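Local structure of KLLA0F20702p (Kluyveromyces lactis, 5Y5A) at residues F449-S452 and M453-T457; P476-D479 and Y480-E484; V534-L537 and V538-K542. The protein probably recruits and activates telomerase at telomeres, this chain being a largely helical piece of an Est1 protein crystallised with Cdc13. All coordinates share one frame; numbering follows the deposited sequence.

Interaction 1. Residues F449-S452 and M453-T457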
ATOM      1  N   PHE A 449      20.272  17.780  -2.760  1.00 45.60           N
ATOM      2  CA  PHE A 449      19.850  16.811  -1.752  1.00 43.44           C
ATOM      3  C   PHE A 449      20.860  16.716  -0.606  1.00 41.90           C
ATOM      4  O   PHE A 449      20.479  16.712   0.560  1.00 44.63           O
ATOM      5  CB  PHE A 449      19.608  15.418  -2.367  1.00 36.45           C
ATOM      6  CG  PHE A 449      19.181  14.397  -1.349  1.00 39.32           C
ATOM      7  CD1 PHE A 449      17.891  14.409  -0.840  1.00 42.11           C
ATOM      8  CD2 PHE A 449      20.084  13.469  -0.846  1.00 39.75           C
ATOM      9  CE1 PHE A 449      17.500  13.496   0.136  1.00 40.38           C
ATOM     10  CE2 PHE A 449      19.699  12.553   0.128  1.00 37.45           C
ATOM     11  CZ  PHE A 449      18.407  12.570   0.620  1.00 36.03           C
ATOM     12  N   CYS A 450      22.146  16.657  -0.934  1.00 41.91           N
ATOM     13  CA  CYS A 450      23.187  16.650   0.098  1.00 43.67           C
ATOM     14  C   CYS A 450      23.159  17.909   0.944  1.00 43.56           C
ATOM     15  O   CYS A 450      23.309  17.841   2.163  1.00 46.88           O
ATOM     16  CB  CYS A 450      24.573  16.476  -0.529  1.00 44.04           C
ATOM     17  SG  CYS A 450      24.822  14.807  -1.149  1.00 45.41           S
ATOM     18  N   GLN A 451      22.969  19.056   0.304  1.00 43.47           N
ATOM     19  CA  GLN A 451      22.816  20.301   1.059  1.00 45.88           C
ATOM     20  C   GLN A 451      21.625  20.211   2.027  1.00 45.27           C
ATOM     21  O   GLN A 451      21.729  20.613   3.188  1.00 43.16           O
ATOM     22  CB  GLN A 451      22.638  21.494   0.117  1.00 48.34           C
ATOM     23  CG  GLN A 451      22.501  22.827   0.839  1.00 49.14           C
ATOM     24  CD  GLN A 451      23.793  23.241   1.528  1.00 52.76           C
ATOM     25  OE1 GLN A 451      24.791  23.526   0.872  1.00 53.21           O
ATOM     26  NE2 GLN A 451      23.781  23.252   2.857  1.00 45.48           N
ATOM     27  N   SER A 452      20.502  19.674   1.550  1.00 41.91           N
ATOM     28  CA  SER A 452      19.301  19.549   2.381  1.00 42.48           C
ATOM     29  C   SER A 452      19.519  18.646   3.595  1.00 41.08           C
ATOM     30  O   SER A 452      19.091  18.968   4.697  1.00 45.24           O
ATOM     31  CB  SER A 452      18.127  19.019   1.546  1.00 41.97           C
ATOM     32  OG  SER A 452      17.559  20.061   0.770  1.00 46.90           O
ATOM     33  N   MET A 453      20.186  17.514   3.391  1.00 41.64           N
ATOM     34  CA  MET A 453      20.420  16.574   4.484  1.00 41.19           C
ATOM     35  C   MET A 453      21.407  17.124   5.496  1.00 42.70           C
ATOM     36  O   MET A 453      21.297  16.850   6.688  1.00 51.15           O
ATOM     37  CB  MET A 453      20.915  15.229   3.943  1.00 50.09           C
ATOM     38  CG  MET A 453      19.810  14.415   3.266  1.00 53.53           C
ATOM     39  SD  MET A 453      18.233  14.491   4.145  1.00 91.20           S
ATOM     40  CE  MET A 453      18.454  13.255   5.406  1.00 73.08           C
ATOM     41  N   VAL A 454      22.378  17.892   5.012  1.00 43.23           N
ATOM     42  CA  VAL A 454      23.320  18.598   5.880  1.00 45.47           C
ATOM     43  C   VAL A 454      22.597  19.585   6.805  1.00 47.65           C
ATOM     44  O   VAL A 454      22.851  19.617   8.017  1.00 54.19           O
ATOM     45  CB  VAL A 454      24.382  19.345   5.040  1.00 39.94           C
ATOM     46  CG1 VAL A 454      25.052  20.449   5.861  1.00 43.50           C
ATOM     47  CG2 VAL A 454      25.406  18.350   4.474  1.00 39.91           C
ATOM     48  N   ASN A 455      21.691  20.379   6.234  1.00 47.02           N
ATOM     49  CA  ASN A 455      20.900  21.342   7.015  1.00 46.82           C
ATOM     50  C   ASN A 455      20.039  20.645   8.056  1.00 42.68           C
ATOM     51  O   ASN A 455      19.972  21.077   9.204  1.00 43.99           O
ATOM     52  CB  ASN A 455      20.001  22.185   6.107  1.00 50.09           C
ATOM     53  CG  ASN A 455      20.782  23.105   5.208  1.00 53.85           C
ATOM     54  OD1 ASN A 455      21.947  23.400   5.471  1.00 54.36           O
ATOM     55  ND2 ASN A 455      20.149  23.571   4.137  1.00 49.80           N
ATOM     56  N   LEU A 456      19.389  19.558   7.646  1.00 44.17           N
ATOM     57  CA  LEU A 456      18.529  18.799   8.544  1.00 46.31           C
ATOM     58  C   LEU A 456      19.358  18.140   9.638  1.00 45.47           C
ATOM     59  O   LEU A 456      19.024  18.225  10.817  1.00 54.17           O
ATOM     60  CB  LEU A 456      17.729  17.733   7.772  1.00 40.75           C
ATOM     61  CG  LEU A 456      16.732  16.985   8.652  1.00 42.95           C
ATOM     62  CD1 LEU A 456      15.744  17.987   9.262  1.00 44.28           C
ATOM     63  CD2 LEU A 456      15.999  15.900   7.874  1.00 43.11           C
ATOM     64  N   THR A 457      20.449  17.493   9.240  1.00 41.64           N
ATOM     65  CA  THR A 457      21.303  16.805  10.195  1.00 40.17           C
ATOM     66  C   THR A 457      21.863  17.804  11.206  1.00 46.50           C
ATOM     67  O   THR A 457      21.884  17.520  12.405  1.00 53.19           O
ATOM     68  CB  THR A 457      22.445  16.043   9.486  1.00 44.76           C
ATOM     69  OG1 THR A 457      21.892  15.235   8.437  1.00 45.63           O
ATOM     70  CG2 THR A 457      23.187  15.137  10.458  1.00 40.29           C
TER
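F449, C450, Q451 and S452 offer their carbonyl oxygens to the backbone nitrogens of M453, V454, N455 and L456, the i to i+4 pattern of an alpha helix, here inside helix 447-462. The bonds are regular, M453 N to F449 O measuring 3.0 Å.

This one-turn spacing brings F449 and M453 together, their side chains running alongside each other. M453 CG sits over one face of the phenyl ring, shifted toward the rim, 3.5 Å from F449 CZ, as a CH-pi contact. With chi1 at -74° and the chain bent at chi2 (-41°), SD is kept beside the ring in an oblique Met-aromatic contact, 4.7 Å from the F449 centroid. Methionine suits this place because it is flexible enough to curl along an aromatic ring and its sulfur is polarisable. F399 meets F449 edge-to-face, and I406 of helix 385-410 touches both partners.

On a partly exposed side, Q451 NE2 donates to N455 OD1 at 3.2 Å. The acceptor is in the plane of the glutamine amide, but NE2 stands above the asparagine carbonyl plane, and the N-H...O angle of 139° is far from straight. S452 is small enough to lie against T403 and I406, and its OG is hydrogen-bonded to D407. C450 and V454 both touch F552 of strand 552-555.

Packed on several sides, with its polar Q451-N455 edge partly exposed, this is a helix of the Est1 DNA/RNA binding region.

Interaction 2. Residues P476-D479 and Y480-E484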
ATOM      1  N   PRO A 476      21.008   3.027  16.801  1.00 72.54           N
ATOM      2  CA  PRO A 476      19.912   3.041  17.776  1.00 71.97           C
ATOM      3  C   PRO A 476      19.081   1.754  17.743  1.00 65.50           C
ATOM      4  O   PRO A 476      19.061   1.048  16.736  1.00 60.45           O
ATOM      5  CB  PRO A 476      19.067   4.246  17.341  1.00 70.84           C
ATOM      6  CG  PRO A 476      19.967   5.063  16.467  1.00 70.07           C
ATOM      7  CD  PRO A 476      20.853   4.079  15.783  1.00 69.53           C
ATOM      8  N   THR A 477      18.419   1.449  18.855  1.00 67.00           N
ATOM      9  CA  THR A 477      17.502   0.319  18.916  1.00 62.47           C
ATOM     10  C   THR A 477      16.171   0.743  19.519  1.00 60.53           C
ATOM     11  O   THR A 477      15.967   1.913  19.858  1.00 58.39           O
ATOM     12  CB  THR A 477      18.073  -0.846  19.740  1.00 71.43           C
ATOM     13  OG1 THR A 477      18.210  -0.452  21.111  1.00 70.82           O
ATOM     14  CG2 THR A 477      19.430  -1.278  19.200  1.00 74.56           C
ATOM     15  N   ARG A 478      15.277  -0.227  19.666  1.00 61.48           N
ATOM     16  CA  ARG A 478      13.896   0.032  20.040  1.00 55.82           C
ATOM     17  C   ARG A 478      13.174  -1.267  20.366  1.00 61.74           C
ATOM     18  O   ARG A 478      13.700  -2.355  20.127  1.00 66.81           O
ATOM     19  CB  ARG A 478      13.178   0.744  18.911  1.00 59.38           C
ATOM     20  CG  ARG A 478      13.191  -0.061  17.633  1.00 53.14           C
ATOM     21  CD  ARG A 478      12.422   0.649  16.574  1.00 52.34           C
ATOM     22  NE  ARG A 478      12.481  -0.034  15.288  1.00 49.49           N
ATOM     23  CZ  ARG A 478      11.739   0.325  14.252  1.00 49.45           C
ATOM     24  NH1 ARG A 478      10.894   1.341  14.389  1.00 47.48           N
ATOM     25  NH2 ARG A 478      11.830  -0.321  13.095  1.00 44.97           N
ATOM     26  N   ASP A 479      11.956  -1.156  20.884  1.00 64.42           N
ATOM     27  CA  ASP A 479      11.237  -2.336  21.346  1.00 65.48           C
ATOM     28  C   ASP A 479      10.033  -2.695  20.485  1.00 60.76           C
ATOM     29  O   ASP A 479       9.435  -3.759  20.670  1.00 56.02           O
ATOM     30  CB  ASP A 479      10.801  -2.139  22.797  1.00 75.42           C
ATOM     31  CG  ASP A 479      11.977  -2.120  23.750  1.00 86.27           C
ATOM     32  OD1 ASP A 479      13.012  -2.734  23.414  1.00 91.15           O
ATOM     33  OD2 ASP A 479      11.874  -1.492  24.823  1.00 90.34           O
ATOM     34  N   TYR A 480       9.694  -1.827  19.535  1.00 53.78           N
ATOM     35  CA  TYR A 480       8.530  -2.056  18.689  1.00 49.66           C
ATOM     36  C   TYR A 480       8.561  -1.214  17.420  1.00 52.82           C
ATOM     37  O   TYR A 480       9.347  -0.270  17.304  1.00 55.87           O
ATOM     38  CB  TYR A 480       7.237  -1.777  19.472  1.00 53.99           C
ATOM     39  CG  TYR A 480       7.093  -0.355  19.990  1.00 58.47           C
ATOM     40  CD1 TYR A 480       6.479   0.627  19.219  1.00 53.86           C
ATOM     41  CD2 TYR A 480       7.553  -0.000  21.257  1.00 60.23           C
ATOM     42  CE1 TYR A 480       6.337   1.919  19.685  1.00 53.44           C
ATOM     43  CE2 TYR A 480       7.415   1.297  21.730  1.00 59.99           C
ATOM     44  CZ  TYR A 480       6.805   2.251  20.939  1.00 59.91           C
ATOM     45  OH  TYR A 480       6.661   3.544  21.402  1.00 59.83           O
ATOM     46  N   PHE A 481       7.700  -1.567  16.469  1.00 50.32           N
ATOM     47  CA  PHE A 481       7.601  -0.849  15.200  1.00 50.33           C
ATOM     48  C   PHE A 481       6.837   0.464  15.352  1.00 50.82           C
ATOM     49  O   PHE A 481       5.896   0.553  16.143  1.00 49.01           O
ATOM     50  CB  PHE A 481       6.916  -1.719  14.141  1.00 51.89           C
ATOM     51  CG  PHE A 481       7.861  -2.572  13.341  1.00 50.72           C
ATOM     52  CD1 PHE A 481       9.187  -2.713  13.721  1.00 49.73           C
ATOM     53  CD2 PHE A 481       7.423  -3.218  12.196  1.00 46.93           C
ATOM     54  CE1 PHE A 481      10.050  -3.493  12.983  1.00 46.80           C
ATOM     55  CE2 PHE A 481       8.283  -4.004  11.452  1.00 43.75           C
ATOM     56  CZ  PHE A 481       9.600  -4.139  11.844  1.00 46.28           C
ATOM     57  N   TYR A 482       7.244   1.476  14.588  1.00 53.28           N
ATOM     58  CA  TYR A 482       6.546   2.757  14.567  1.00 47.75           C
ATOM     59  C   TYR A 482       5.540   2.791  13.409  1.00 48.44           C
ATOM     60  O   TYR A 482       5.500   1.866  12.588  1.00 42.06           O
ATOM     61  CB  TYR A 482       7.543   3.917  14.457  1.00 42.10           C
ATOM     62  CG  TYR A 482       8.532   3.989  15.604  1.00 49.52           C
ATOM     63  CD1 TYR A 482       8.208   3.492  16.860  1.00 56.12           C
ATOM     64  CD2 TYR A 482       9.794   4.540  15.428  1.00 45.69           C
ATOM     65  CE1 TYR A 482       9.112   3.545  17.907  1.00 55.93           C
ATOM     66  CE2 TYR A 482      10.705   4.602  16.475  1.00 48.23           C
ATOM     67  CZ  TYR A 482      10.355   4.101  17.707  1.00 54.31           C
ATOM     68  OH  TYR A 482      11.254   4.152  18.744  1.00 62.04           O
ATOM     69  N   GLU A 483       4.733   3.852  13.344  1.00 45.94           N
ATOM     70  CA  GLU A 483       3.656   3.944  12.358  1.00 45.01           C
ATOM     71  C   GLU A 483       4.169   3.715  10.948  1.00 39.74           C
ATOM     72  O   GLU A 483       3.596   2.923  10.195  1.00 45.57           O
ATOM     73  CB  GLU A 483       2.950   5.307  12.426  1.00 49.53           C
ATOM     74  CG  GLU A 483       2.070   5.524  13.660  1.00 58.40           C
ATOM     75  CD  GLU A 483       2.783   6.280  14.777  1.00 60.58           C
ATOM     76  OE1 GLU A 483       4.022   6.138  14.912  1.00 50.67           O
ATOM     77  OE2 GLU A 483       2.097   7.018  15.518  1.00 64.70           O
ATOM     78  N   GLU A 484       5.253   4.399  10.593  1.00 40.93           N
ATOM     79  CA  GLU A 484       5.788   4.299   9.241  1.00 40.74           C
ATOM     80  C   GLU A 484       6.359   2.899   8.971  1.00 44.02           C
ATOM     81  O   GLU A 484       6.319   2.428   7.837  1.00 37.29           O
ATOM     82  CB  GLU A 484       6.849   5.382   8.985  1.00 40.34           C
ATOM     83  CG  GLU A 484       8.120   5.284   9.838  1.00 42.54           C
ATOM     84  CD  GLU A 484       8.044   6.093  11.122  1.00 45.80           C
ATOM     85  OE1 GLU A 484       9.093   6.634  11.539  1.00 43.10           O
ATOM     86  OE2 GLU A 484       6.937   6.193  11.706  1.00 45.50           O
TER
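R478 meets three consecutive residues, Y480, F481 and Y482, with different parts of its side chain. The cation-pi contact is with Y482: NH1 lies over one face of the phenol ring, toward its rim, 3.5 Å from Y482 CD2. The guanidinium stands steeply on that ring, the planes 76° apart, so an N-H end rather than the flat face meets the pi cloud.

F481 supplies a second, flatter contact. Its CD1 lies over a guanidinium face, 3.6 Å from R478 NH2, with the planes 32° apart. A backbone contact is added, R478 CD resting 3.3 Å from Y480 O. A chi1 of 59° swings CG in between N and C, and with the chain extended beyond it, arginine is long enough to reach both rings.

Salt bridges to D485 and D503 hold the buried charge. The tyrosine hydroxyls are also satisfied, Y480 OH by E529 and Y482 OH by S532, while F481 packs on an apolar side chain of the bound peptide, probably from Cdc13. D485 OD2 takes both R478 NH1 and the backbone N of Y482, the N-cap of helix 483-487, tying the arginine to the helix start through the N-cap N-H half of a capping box.

Interaction 3. Residues V534-L537 and V538-K542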
ATOM      1  N   VAL A 534      14.952  10.898  15.938  1.00 42.32           N
ATOM      2  CA  VAL A 534      16.059  11.836  15.816  1.00 47.56           C
ATOM      3  C   VAL A 534      17.382  11.075  15.804  1.00 49.55           C
ATOM      4  O   VAL A 534      18.235  11.301  14.941  1.00 54.36           O
ATOM      5  CB  VAL A 534      16.048  12.873  16.959  1.00 49.28           C
ATOM      6  CG1 VAL A 534      17.381  13.618  17.037  1.00 46.29           C
ATOM      7  CG2 VAL A 534      14.890  13.850  16.771  1.00 52.23           C
ATOM      8  N   GLN A 535      17.536  10.149  16.743  1.00 44.46           N
ATOM      9  CA  GLN A 535      18.758   9.358  16.838  1.00 45.64           C
ATOM     10  C   GLN A 535      19.016   8.541  15.571  1.00 45.99           C
ATOM     11  O   GLN A 535      20.110   8.569  15.022  1.00 44.48           O
ATOM     12  CB  GLN A 535      18.692   8.437  18.053  1.00 46.11           C
ATOM     13  CG  GLN A 535      18.407   9.185  19.340  1.00 59.16           C
ATOM     14  CD  GLN A 535      18.496   8.295  20.554  1.00 75.87           C
ATOM     15  OE1 GLN A 535      17.482   7.808  21.060  1.00 79.98           O
ATOM     16  NE2 GLN A 535      19.714   8.078  21.038  1.00 82.74           N
ATOM     17  N   VAL A 536      18.000   7.830  15.096  1.00 45.51           N
ATOM     18  CA  VAL A 536      18.191   6.972  13.939  1.00 46.39           C
ATOM     19  C   VAL A 536      18.461   7.810  12.691  1.00 47.15           C
ATOM     20  O   VAL A 536      19.147   7.361  11.774  1.00 51.97           O
ATOM     21  CB  VAL A 536      16.970   6.034  13.710  1.00 46.95           C
ATOM     22  CG1 VAL A 536      15.695   6.833  13.401  1.00 43.62           C
ATOM     23  CG2 VAL A 536      17.261   5.031  12.604  1.00 47.82           C
ATOM     24  N   LEU A 537      17.941   9.034  12.658  1.00 48.63           N
ATOM     25  CA  LEU A 537      18.148   9.888  11.494  1.00 44.96           C
ATOM     26  C   LEU A 537      19.558  10.448  11.498  1.00 50.67           C
ATOM     27  O   LEU A 537      20.194  10.518  10.449  1.00 50.07           O
ATOM     28  CB  LEU A 537      17.129  11.020  11.452  1.00 44.00           C
ATOM     29  CG  LEU A 537      15.804  10.635  10.802  1.00 47.53           C
ATOM     30  CD1 LEU A 537      14.800  11.767  10.910  1.00 44.42           C
ATOM     31  CD2 LEU A 537      16.037  10.256   9.344  1.00 42.06           C
ATOM     32  N   VAL A 538      20.047  10.843  12.676  1.00 49.87           N
ATOM     33  CA  VAL A 538      21.412  11.336  12.796  1.00 52.40           C
ATOM     34  C   VAL A 538      22.384  10.223  12.387  1.00 53.24           C
ATOM     35  O   VAL A 538      23.354  10.462  11.672  1.00 50.95           O
ATOM     36  CB  VAL A 538      21.722  11.833  14.234  1.00 48.51           C
ATOM     37  CG1 VAL A 538      23.211  12.047  14.427  1.00 48.01           C
ATOM     38  CG2 VAL A 538      20.973  13.124  14.533  1.00 47.93           C
ATOM     39  N   TYR A 539      22.093   8.998  12.811  1.00 52.61           N
ATOM     40  CA  TYR A 539      22.934   7.853  12.477  1.00 57.34           C
ATOM     41  C   TYR A 539      22.936   7.536  10.977  1.00 49.38           C
ATOM     42  O   TYR A 539      23.987   7.327  10.373  1.00 47.66           O
ATOM     43  CB  TYR A 539      22.478   6.620  13.258  1.00 66.33           C
ATOM     44  CG  TYR A 539      23.238   5.365  12.901  1.00 79.06           C
ATOM     45  CD1 TYR A 539      24.504   5.131  13.412  1.00 81.75           C
ATOM     46  CD2 TYR A 539      22.685   4.411  12.056  1.00 88.81           C
ATOM     47  CE1 TYR A 539      25.206   3.987  13.091  1.00 90.37           C
ATOM     48  CE2 TYR A 539      23.380   3.261  11.729  1.00 95.29           C
ATOM     49  CZ  TYR A 539      24.640   3.056  12.249  1.00 98.35           C
ATOM     50  OH  TYR A 539      25.341   1.913  11.932  1.00109.50           O
ATOM     51  N   SER A 540      21.757   7.491  10.377  1.00 44.74           N
ATOM     52  CA  SER A 540      21.666   7.180   8.959  1.00 49.07           C
ATOM     53  C   SER A 540      22.268   8.306   8.132  1.00 47.14           C
ATOM     54  O   SER A 540      22.995   8.062   7.172  1.00 51.36           O
ATOM     55  CB  SER A 540      20.213   6.932   8.554  1.00 49.80           C
ATOM     56  OG  SER A 540      19.726   5.755   9.175  1.00 54.06           O
ATOM     57  N   ASN A 541      21.977   9.542   8.514  1.00 44.90           N
ATOM     58  CA  ASN A 541      22.493  10.685   7.774  1.00 51.06           C
ATOM     59  C   ASN A 541      24.011  10.764   7.835  1.00 47.24           C
ATOM     60  O   ASN A 541      24.660  11.072   6.836  1.00 51.77           O
ATOM     61  CB  ASN A 541      21.861  11.983   8.286  1.00 45.49           C
ATOM     62  CG  ASN A 541      20.385  12.067   7.953  1.00 50.37           C
ATOM     63  OD1 ASN A 541      19.835  11.149   7.341  1.00 52.38           O
ATOM     64  ND2 ASN A 541      19.729  13.159   8.361  1.00 45.41           N
ATOM     65  N   LYS A 542      24.590  10.472   8.992  1.00 42.63           N
ATOM     66  CA  LYS A 542      26.046  10.452   9.076  1.00 45.99           C
ATOM     67  C   LYS A 542      26.657   9.364   8.180  1.00 50.00           C
ATOM     68  O   LYS A 542      27.694   9.590   7.544  1.00 46.25           O
ATOM     69  CB  LYS A 542      26.500  10.269  10.521  1.00 52.64           C
ATOM     70  CG  LYS A 542      26.248  11.489  11.398  1.00 63.12           C
ATOM     71  CD  LYS A 542      27.165  11.498  12.613  1.00 78.33           C
ATOM     72  CE  LYS A 542      26.847  12.674  13.526  1.00 85.84           C
ATOM     73  NZ  LYS A 542      27.972  12.957  14.469  1.00 90.52           N
TER
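V534, Q535, V536 and L537 each accept a backbone hydrogen bond from the residue four further on, V538, Y539, S540 and N541, so this is an unbroken stretch of helix 526-546.

S540 adds a side-chain bond to that pattern. Its OG, folded back toward its own backbone N by a chi1 of -66°, donates to V536 O at 3.1 Å. S540 N reaches the same oxygen at 3.0 Å from the opposite face of the carbonyl plane, and two donors thus grip one acceptor. Serine fits here because its short arm can turn back on the preceding turn, satisfying a buried hydroxyl within the helix.

N541 is also turned back. Its CG lies only 2.9 Å from L537 O, a tight approach, yet neither end of the amide bonds to that oxygen. ND2 is instead hydrogen-bonded to T457 of helix 447-462, and M453 of that helix packs against the same residue. An alanine here would take away the amide and would probably leave T457 OG1 without this donor, opening a gap beside M453.

L537 shares the face of N541 toward helices 421-433 and 447-462, touching L423 and A426 of the first and L460 of the second, where a bulky aliphatic group is suited to filling the space between them. V536 lies instead toward D500 and F501. V538 CG2 rests 3.3 Å from V534 O, while the methyls V534 CG1 and V538 CG2 approach more loosely, at 4.4 Å.

Chemically, the backbone of 534-541 and the S540 hydroxyl are paired between successive turns, L537 gives its aliphatic branches to the neighbouring helices, and the buried amide of N541 is a specific polar tie between two helices.

In the fold
The three contacts follow in order along the chain, and interactions 1 and 2 both lie in the Est1 DNA/RNA binding region. Helix 447-462 carries interaction 1, the loop leading into helix 483-487 carries interaction 2, and helix 526-546 carries interaction 3. The last joins the others. Its centre is about 12 Å from that of interaction 1, which it meets through the polar tie of N541 to T457, and about 14 Å from that of interaction 2, where P476 CG packs 3.6 Å from V536 CA. Interactions 1 and 2 themselves do not touch, their nearest atoms being about 12 Å apart. Helix 526-546 therefore links the 447-462 helix to the loop whose F481 meets the bound peptide.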